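Local coordinates for protein peptidoglycan-N-acetylmuramic acid deacetylase PdaC (PDB 6H8N) that removes acetyl groups from N-acetylmuramic acid residues of peptidoglycan, giving resistance to lysozyme, and deacetylates short chitin oligomers, here as its metal-dependent catalytic domain, at residues D128-I142 and R154-A168. The protein carries 1 engineered substitution. Numbering follows the deposited sequence. Where two conformers were deposited one is given.
Sequences DVDPEDWKDRNKKTI and RTILIHDIYRTSADA. With PO4 (phosphate ion), chain D.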
# COMPACT_ATOMS: atom_id res chain seq x y z
N ASP A 128 7.66 6.51 -2.07
CA ASP A 128 8.90 7.27 -1.91
C ASP A 128 10.14 6.40 -1.78
O ASP A 128 11.24 6.85 -2.13
CB ASP A 128 8.86 8.12 -0.62
CG ASP A 128 7.75 9.09 -0.60
OD1 ASP A 128 7.64 9.92 -1.53
OD2 ASP A 128 6.97 9.05 0.36
N VAL A 129 10.00 5.20 -1.22
CA VAL A 129 11.13 4.35 -0.88
C VAL A 129 10.86 2.97 -1.46
O VAL A 129 9.82 2.37 -1.17
CB VAL A 129 11.29 4.25 0.65
CG1 VAL A 129 12.35 3.23 1.00
CG2 VAL A 129 11.63 5.60 1.26
N ASP A 130 11.79 2.48 -2.26
CA ASP A 130 11.62 1.21 -2.97
C ASP A 130 12.93 0.42 -2.85
O ASP A 130 13.90 0.73 -3.56
CB ASP A 130 11.25 1.45 -4.43
CG ASP A 130 11.10 0.18 -5.23
OD1 ASP A 130 11.21 -0.94 -4.67
OD2 ASP A 130 10.86 0.32 -6.45
N PRO A 131 12.99 -0.57 -1.97
CA PRO A 131 14.23 -1.36 -1.84
C PRO A 131 14.43 -2.37 -2.95
O PRO A 131 15.38 -3.16 -2.88
CB PRO A 131 14.01 -2.08 -0.51
CG PRO A 131 12.52 -2.28 -0.45
CD PRO A 131 11.94 -1.03 -1.05
N GLU A 132 13.55 -2.41 -3.93
CA GLU A 132 13.67 -3.32 -5.06
C GLU A 132 13.79 -4.77 -4.58
O GLU A 132 14.70 -5.52 -4.95
CB GLU A 132 14.84 -2.92 -5.96
CG GLU A 132 14.75 -1.47 -6.43
CD GLU A 132 15.74 -1.15 -7.52
OE1 GLU A 132 16.96 -1.09 -7.24
OE2 GLU A 132 15.31 -0.96 -8.67
N ASP A 133 12.83 -5.18 -3.74
CA ASP A 133 12.86 -6.52 -3.17
C ASP A 133 12.63 -7.62 -4.20
O ASP A 133 12.89 -8.79 -3.90
CB ASP A 133 11.87 -6.62 -2.00
CG ASP A 133 10.44 -6.40 -2.43
OD1 ASP A 133 10.19 -6.12 -3.62
OD2 ASP A 133 9.55 -6.58 -1.61
N TRP A 134 12.18 -7.27 -5.41
CA TRP A 134 12.09 -8.22 -6.51
C TRP A 134 13.47 -8.52 -7.09
O TRP A 134 13.68 -9.58 -7.69
CB TRP A 134 11.16 -7.68 -7.62
CG TRP A 134 11.60 -6.35 -8.15
CD1 TRP A 134 11.20 -5.10 -7.71
CD2 TRP A 134 12.56 -6.11 -9.18
NE1 TRP A 134 11.86 -4.13 -8.40
CE2 TRP A 134 12.70 -4.71 -9.32
CE3 TRP A 134 13.33 -6.94 -10.01
CZ2 TRP A 134 13.55 -4.13 -10.25
CZ3 TRP A 134 14.17 -6.36 -10.93
CH2 TRP A 134 14.28 -4.97 -11.04
N LYS A 135 14.39 -7.57 -6.95
CA LYS A 135 15.72 -7.65 -7.53
C LYS A 135 16.72 -8.23 -6.54
O LYS A 135 17.49 -9.14 -6.89
CB LYS A 135 16.17 -6.25 -7.95
CG LYS A 135 17.54 -6.19 -8.61
CD LYS A 135 17.81 -4.76 -9.10
CE LYS A 135 19.24 -4.58 -9.61
NZ LYS A 135 19.44 -3.22 -10.20
N ASP A 136 16.70 -7.73 -5.32
CA ASP A 136 17.58 -8.19 -4.25
C ASP A 136 16.72 -8.97 -3.26
O ASP A 136 16.20 -8.42 -2.29
CB ASP A 136 18.27 -7.00 -3.61
CG ASP A 136 19.10 -6.21 -4.62
OD1 ASP A 136 19.66 -6.83 -5.54
OD2 ASP A 136 19.19 -4.97 -4.45
N ARG A 137 16.53 -10.25 -3.55
CA ARG A 137 15.64 -11.09 -2.76
C ARG A 137 16.42 -11.66 -1.58
O ARG A 137 16.76 -12.84 -1.50
CB ARG A 137 15.02 -12.18 -3.62
CG ARG A 137 14.27 -11.63 -4.81
CD ARG A 137 13.44 -12.70 -5.43
NE ARG A 137 12.88 -12.24 -6.69
CZ ARG A 137 12.09 -12.98 -7.45
NH1 ARG A 137 11.64 -12.48 -8.59
NH2 ARG A 137 11.78 -14.21 -7.07
N ASN A 138 16.68 -10.76 -0.64
CA ASN A 138 17.60 -11.02 0.46
C ASN A 138 17.11 -10.18 1.63
O ASN A 138 17.04 -8.95 1.53
CB ASN A 138 19.02 -10.64 0.05
CG ASN A 138 20.01 -10.83 1.16
OD1 ASN A 138 20.27 -9.92 1.94
ND2 ASN A 138 20.59 -12.02 1.23
N LYS A 139 16.74 -10.84 2.72
CA LYS A 139 16.09 -10.17 3.83
C LYS A 139 16.89 -8.98 4.34
O LYS A 139 16.36 -7.86 4.46
CB LYS A 139 15.82 -11.17 4.96
CG LYS A 139 15.18 -10.53 6.20
CD LYS A 139 15.19 -11.47 7.39
CE LYS A 139 14.59 -10.83 8.63
NZ LYS A 139 14.78 -11.68 9.84
N LYS A 140 18.17 -9.18 4.67
CA LYS A 140 18.91 -8.11 5.28
C LYS A 140 19.12 -6.94 4.32
O LYS A 140 19.15 -5.79 4.75
CB LYS A 140 20.26 -8.63 5.79
CG LYS A 140 20.94 -7.69 6.75
CD LYS A 140 22.25 -8.28 7.31
CE LYS A 140 22.84 -7.38 8.38
NZ LYS A 140 22.52 -5.92 8.18
N THR A 141 19.29 -7.23 3.04
CA THR A 141 19.44 -6.16 2.06
C THR A 141 18.19 -5.29 2.02
O THR A 141 18.28 -4.06 1.99
CB THR A 141 19.73 -6.74 0.68
OG1 THR A 141 20.99 -7.43 0.71
CG2 THR A 141 19.81 -5.65 -0.38
N ILE A 142 17.02 -5.92 2.01
CA ILE A 142 15.75 -5.19 2.01
C ILE A 142 15.60 -4.37 3.29
O ILE A 142 15.26 -3.18 3.24
CB ILE A 142 14.58 -6.16 1.81
CG1 ILE A 142 14.69 -6.90 0.48
CG2 ILE A 142 13.25 -5.43 1.91
CD1 ILE A 142 13.91 -8.18 0.46
N ARG A 154 6.97 9.29 4.94
CA ARG A 154 7.34 8.57 3.74
C ARG A 154 6.44 7.36 3.52
O ARG A 154 5.80 6.85 4.45
CB ARG A 154 8.81 8.14 3.79
CG ARG A 154 9.72 9.35 3.82
CD ARG A 154 11.17 8.97 3.64
NE ARG A 154 11.95 10.18 3.45
CZ ARG A 154 13.04 10.50 4.12
NH1 ARG A 154 13.60 11.66 3.83
NH2 ARG A 154 13.58 9.71 5.05
N THR A 155 6.40 6.92 2.27
CA THR A 155 5.65 5.75 1.84
C THR A 155 6.63 4.73 1.29
O THR A 155 7.40 5.03 0.36
CB THR A 155 4.64 6.17 0.77
OG1 THR A 155 3.74 7.12 1.35
CG2 THR A 155 3.83 4.98 0.27
N ILE A 156 6.60 3.52 1.85
CA ILE A 156 7.53 2.44 1.52
C ILE A 156 6.81 1.43 0.65
O ILE A 156 5.66 1.06 0.94
CB ILE A 156 8.05 1.76 2.80
CG1 ILE A 156 8.84 2.76 3.66
CG2 ILE A 156 8.91 0.56 2.46
CD1 ILE A 156 9.03 2.33 5.10
N LEU A 157 7.49 0.93 -0.38
CA LEU A 157 6.98 -0.15 -1.25
C LEU A 157 7.69 -1.46 -0.96
O LEU A 157 8.91 -1.56 -1.11
CB LEU A 157 7.18 0.23 -2.71
CG LEU A 157 6.95 -0.87 -3.76
CD1 LEU A 157 5.52 -1.38 -3.68
CD2 LEU A 157 7.30 -0.36 -5.16
N ILE A 158 6.92 -2.48 -0.59
CA ILE A 158 7.38 -3.87 -0.49
C ILE A 158 6.41 -4.71 -1.31
O ILE A 158 5.22 -4.39 -1.41
CB ILE A 158 7.38 -4.31 0.99
CG1 ILE A 158 8.39 -3.47 1.79
CG2 ILE A 158 7.64 -5.81 1.14
CD1 ILE A 158 8.32 -3.63 3.28
N HIS A 159 6.90 -5.78 -1.93
CA HIS A 159 6.03 -6.67 -2.70
C HIS A 159 5.75 -7.92 -1.87
O HIS A 159 6.66 -8.70 -1.60
CB HIS A 159 6.69 -6.99 -4.04
CG HIS A 159 6.97 -5.76 -4.85
ND1 HIS A 159 8.13 -5.01 -4.70
CD2 HIS A 159 6.22 -5.08 -5.75
CE1 HIS A 159 8.08 -3.95 -5.50
NE2 HIS A 159 6.93 -3.98 -6.14
N ASP A 160 4.48 -8.11 -1.45
CA ASP A 160 4.15 -9.13 -0.44
C ASP A 160 3.93 -10.51 -1.03
O ASP A 160 3.02 -11.22 -0.59
CB ASP A 160 2.97 -8.72 0.47
CG ASP A 160 1.66 -8.51 -0.29
OD1 ASP A 160 1.66 -7.79 -1.29
OD2 ASP A 160 0.60 -9.04 0.19
N ILE A 161 4.74 -10.91 -2.00
CA ILE A 161 4.65 -12.21 -2.64
C ILE A 161 5.92 -13.04 -2.47
O ILE A 161 5.98 -14.16 -2.98
CB ILE A 161 4.27 -12.07 -4.12
CG1 ILE A 161 5.29 -11.22 -4.88
CG2 ILE A 161 2.88 -11.46 -4.22
CD1 ILE A 161 5.13 -11.30 -6.39
N TYR A 162 6.95 -12.51 -1.82
CA TYR A 162 8.22 -13.21 -1.65
C TYR A 162 8.48 -13.49 -0.18
O TYR A 162 8.25 -12.63 0.68
CB TYR A 162 9.37 -12.37 -2.19
CG TYR A 162 9.19 -11.93 -3.63
CD1 TYR A 162 9.10 -12.86 -4.66
CD2 TYR A 162 9.11 -10.58 -3.96
CE1 TYR A 162 8.95 -12.45 -5.98
CE2 TYR A 162 8.95 -10.17 -5.28
CZ TYR A 162 8.86 -11.11 -6.28
OH TYR A 162 8.70 -10.69 -7.57
N ARG A 163 9.00 -14.68 0.10
CA ARG A 163 9.35 -15.03 1.48
C ARG A 163 10.31 -14.01 2.09
O ARG A 163 10.14 -13.61 3.25
CB ARG A 163 9.94 -16.44 1.50
CG ARG A 163 10.45 -16.89 2.86
CD ARG A 163 9.55 -17.96 3.48
NE ARG A 163 8.14 -17.55 3.52
CZ ARG A 163 7.66 -16.60 4.31
NH1 ARG A 163 6.36 -16.31 4.29
NH2 ARG A 163 8.47 -15.94 5.12
N THR A 164 11.34 -13.61 1.35
CA THR A 164 12.30 -12.65 1.88
C THR A 164 11.65 -11.31 2.16
O THR A 164 12.09 -10.58 3.06
CB THR A 164 13.52 -12.49 0.96
OG1 THR A 164 13.11 -12.46 -0.41
CG2 THR A 164 14.50 -13.64 1.13
N SER A 165 10.64 -10.93 1.38
CA SER A 165 9.92 -9.68 1.61
C SER A 165 9.07 -9.76 2.87
O SER A 165 9.01 -8.80 3.63
CB SER A 165 9.05 -9.36 0.39
OG SER A 165 9.86 -9.07 -0.71
N ALA A 166 8.39 -10.88 3.10
CA ALA A 166 7.61 -11.01 4.32
C ALA A 166 8.52 -11.01 5.54
O ALA A 166 8.22 -10.38 6.56
CB ALA A 166 6.76 -12.27 4.27
N ASP A 167 9.62 -11.75 5.47
CA ASP A 167 10.57 -11.76 6.59
C ASP A 167 11.14 -10.37 6.83
O ASP A 167 11.22 -9.91 7.98
CB ASP A 167 11.68 -12.77 6.34
CG ASP A 167 11.20 -14.21 6.42
OD1 ASP A 167 10.14 -14.47 7.02
OD2 ASP A 167 11.90 -15.09 5.88
N ALA A 168 11.54 -9.67 5.77
CA ALA A 168 12.03 -8.31 5.91
C ALA A 168 10.96 -7.41 6.51
O ALA A 168 11.26 -6.58 7.38
CB ALA A 168 12.50 -7.77 4.56
P PO4 D . 5.37 -3.02 -9.04
O1 PO4 D . 6.48 -3.53 -9.99
O2 PO4 D . 6.04 -2.19 -7.96
O3 PO4 D . 4.77 -4.22 -8.39
O4 PO4 D . 4.35 -2.27 -9.85
O HOH W 1 4.64 9.69 1.45
O HOH W 2 10.39 -3.15 -3.26
O HOH W 3 12.16 -10.33 -1.65
O HOH W 4 11.93 -11.46 10.26
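The imidazole of His159 meets Asp133 at its ring edge. His159 ND1 donates to Asp133 OD1 at 2.6 Å, on the syn side, with the imidazole and carboxylate planes 48° apart. At the other end of the ring, His159 NE2 gives a nearly straight 2.7 Å bond to phosphate O2, at the ring edge. Leu157 CD1 lies over one face of the imidazole, offset toward the rim. Trp134 and His159 form an offset edge-to-face pair, planes at 79°, with His159 CE1 at the indole edge. Ile161 CG1 lies over the centre of one Tyr162 face. Arg137 NE lies over the opposite face, toward the rim, with the guanidinium tilted. Tyr162 CE1 sits 3.5 Å from Arg137 CZ. The guanidinium is held from its edge by Arg137 NE donating to Trp134 O.

Asp133 is gripped through its second oxygen too. Asp133 OD2 accepts from His159 N through its syn lone pair, at 2.8 Å. Ser165 OG donates to Asp133 OD2 from above the carboxylate plane, at 2.7 Å. Asp133 CG stands between the backbone N and the carbonyl carbon (chi1 62°), which lets the carboxylate reach both His159 and, in the first turn of helix 163-178, Ser165. These bonds fix its rotation.

Farther along, Val129 O accepts from Leu157 N, and Thr155 O takes both Asp128 N and Val129 N. Thr155 N returns a bond to the anti lone pair of Asp128 OD2. Where the two helices meet, Ile142 CG2 packs on Ala168 CB at 3.6 Å.

His159 lies beside zinc ligand Asp18. As in related deacetylases, it is probably the proton donor, with Asp133 probably raising its pKa. This buried His-carboxylate pair belongs to the active site of the NodB-homology polysaccharide deacetylase domain.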